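Local structure of vibralactone Cyclase (6KD0) at residues A[174-179]-A[312-317]. The protein probably catalyses the cyclization that forms the fused bicyclic beta-lactone of vibralactone, using an alpha/beta hydrolase fold. Residues are numbered along the deposited sequence; the frame is centred on the assembly and turned at random.
Sequences AGQSAG and AFHMLF
Gln176 reaches from the end of strand 171-176 to the short helix 313-316, where its carboxamide meets Met315 and His314. With CG anti to the backbone N (chi1 -179°) and the chain extended beyond it, the amide is carried straight out to the helix. Met315 approaches head-on with a folded side chain and lies against both ends of the amide. Its CG is 3.5 Å from Gln176 OE1. Its SD accepts a weak, bent hydrogen bond from Gln176 NE2 at 3.5 Å, with an N-H...S angle of 145°. The imidazole of His314 runs alongside the amide, antiparallel to it, instead of stacking on it, the two planes standing 79° apart. Gln176 NE2 sits at the edge of the imidazole, near its plane and 3.5 Å from His314 CE1, while Met315 CG lies over one face of the ring, 3.7 Å above its plane and nearer the rim than the centre.

The stronger polar partner of Gln176 is Gln207, whose OE1 takes a hydrogen bond from NE2 and so helps fix the amide's rotation. Shortening the side chain to an alanine here would take away the amide, is likely to open a gap beside Met315 SD and His314 CE1, and would probably leave Gln207 OE1 without this donor. The neighbouring Ser177 lies at what appears to be the nucleophile elbow of the hydrolase fold, with its OG hydrogen-bonded to His311, just ahead of residues 312-317. The contact thus joins the strand leading into the elbow to the helix following the probable catalytic histidine, through a buried amide that gives its stronger bond to Gln207 and meets the helix mainly by packing and a weak N-H...S bond.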
loop_
_atom_site.group_PDB
_atom_site.type_symbol
_atom_site.label_atom_id
_atom_site.label_comp_id
_atom_site.label_asym_id
_atom_site.label_seq_id
_atom_site.Cartn_x
_atom_site.Cartn_y
_atom_site.Cartn_z
ATOM N N ALA A 174 2.021 6.237 1.124
ATOM C CA ALA A 174 1.665 5.298 0.080
ATOM C C ALA A 174 1.687 3.911 0.691
ATOM O O ALA A 174 2.496 3.643 1.576
ATOM C CB ALA A 174 2.635 5.398 -1.110
ATOM N N GLY A 175 0.783 3.046 0.255
ATOM C CA GLY A 175 0.765 1.695 0.785
ATOM C C GLY A 175 0.149 0.717 -0.190
ATOM O O GLY A 175 -0.701 1.075 -1.015
ATOM N N GLN A 176 0.572 -0.535 -0.065
ATOM C CA GLN A 176 0.158 -1.619 -0.948
ATOM C C GLN A 176 -0.644 -2.652 -0.165
ATOM O O GLN A 176 -0.157 -3.182 0.837
ATOM C CB GLN A 176 1.389 -2.267 -1.579
ATOM C CG GLN A 176 1.097 -3.379 -2.540
ATOM C CD GLN A 176 2.381 -3.931 -3.111
ATOM O OE1 GLN A 176 2.846 -4.989 -2.695
ATOM N NE2 GLN A 176 2.985 -3.193 -4.035
ATOM N N SER A 177 -1.868 -2.931 -0.620
ATOM C CA SER A 177 -2.734 -3.998 -0.084
ATOM C C SER A 177 -2.931 -3.761 1.409
ATOM O O SER A 177 -3.421 -2.681 1.774
ATOM C CB SER A 177 -2.167 -5.364 -0.471
ATOM O OG SER A 177 -3.075 -6.387 -0.049
ATOM N N ALA A 178 -2.580 -4.704 2.297
ATOM C CA ALA A 178 -2.780 -4.477 3.727
ATOM C C ALA A 178 -2.035 -3.236 4.204
ATOM O O ALA A 178 -2.494 -2.541 5.129
ATOM C CB ALA A 178 -2.350 -5.709 4.522
ATOM N N GLY A 179 -0.890 -2.933 3.583
ATOM C CA GLY A 179 -0.169 -1.718 3.934
ATOM C C GLY A 179 -0.912 -0.466 3.519
ATOM O O GLY A 179 -0.873 0.553 4.226
ATOM N N ALA A 312 -2.274 -7.859 -6.671
ATOM C CA ALA A 312 -0.816 -7.891 -6.559
ATOM C C ALA A 312 -0.143 -8.637 -7.699
ATOM O O ALA A 312 0.956 -9.178 -7.509
ATOM C CB ALA A 312 -0.362 -8.518 -5.238
ATOM N N PHE A 313 -0.788 -8.699 -8.872
ATOM C CA PHE A 313 -0.180 -9.383 -10.010
ATOM C C PHE A 313 1.142 -8.744 -10.406
ATOM O O PHE A 313 2.008 -9.426 -10.961
ATOM C CB PHE A 313 -1.126 -9.384 -11.205
ATOM C CG PHE A 313 -1.028 -8.135 -12.032
ATOM C CD1 PHE A 313 -1.682 -6.977 -11.638
ATOM C CD2 PHE A 313 -0.258 -8.112 -13.186
ATOM C CE1 PHE A 313 -1.579 -5.814 -12.397
ATOM C CE2 PHE A 313 -0.147 -6.956 -13.936
ATOM C CZ PHE A 313 -0.807 -5.809 -13.541
ATOM N N HIS A 314 1.322 -7.438 -10.142
ATOM C CA HIS A 314 2.566 -6.786 -10.533
ATOM C C HIS A 314 3.733 -7.138 -9.624
ATOM O O HIS A 314 4.880 -6.948 -10.026
ATOM C CB HIS A 314 2.375 -5.261 -10.627
ATOM C CG HIS A 314 2.526 -4.519 -9.335
ATOM N ND1 HIS A 314 1.612 -4.609 -8.308
ATOM C CD2 HIS A 314 3.456 -3.621 -8.930
ATOM C CE1 HIS A 314 1.988 -3.823 -7.317
ATOM N NE2 HIS A 314 3.104 -3.213 -7.668
ATOM N N MET A 315 3.480 -7.658 -8.423
ATOM C CA MET A 315 4.551 -8.100 -7.535
ATOM C C MET A 315 4.979 -9.521 -7.830
ATOM O O MET A 315 6.135 -9.889 -7.585
ATOM C CB MET A 315 4.111 -8.025 -6.071
ATOM C CG MET A 315 3.757 -6.625 -5.595
ATOM S SD MET A 315 5.143 -5.475 -5.638
ATOM C CE MET A 315 6.155 -6.144 -4.315
ATOM N N LEU A 316 4.070 -10.324 -8.347
ATOM C CA LEU A 316 4.382 -11.703 -8.668
ATOM C C LEU A 316 4.764 -11.906 -10.125
ATOM O O LEU A 316 5.404 -12.912 -10.442
ATOM C CB LEU A 316 3.192 -12.598 -8.320
ATOM C CG LEU A 316 3.206 -13.071 -6.863
ATOM C CD1 LEU A 316 2.788 -11.949 -5.874
ATOM C CD2 LEU A 316 2.350 -14.294 -6.698
ATOM N N PHE A 317 4.404 -10.980 -11.015
ATOM C CA PHE A 317 4.657 -11.153 -12.442
ATOM C C PHE A 317 5.222 -9.872 -13.039
ATOM O O PHE A 317 4.790 -9.423 -14.096
ATOM C CB PHE A 317 3.375 -11.569 -13.157
ATOM C CG PHE A 317 2.736 -12.796 -12.576
ATOM C CD1 PHE A 317 3.227 -14.050 -12.879
ATOM C CD2 PHE A 317 1.658 -12.696 -11.705
ATOM C CE1 PHE A 317 2.654 -15.195 -12.340
ATOM C CE2 PHE A 317 1.071 -13.839 -11.160
ATOM C CZ PHE A 317 1.574 -15.091 -11.475
#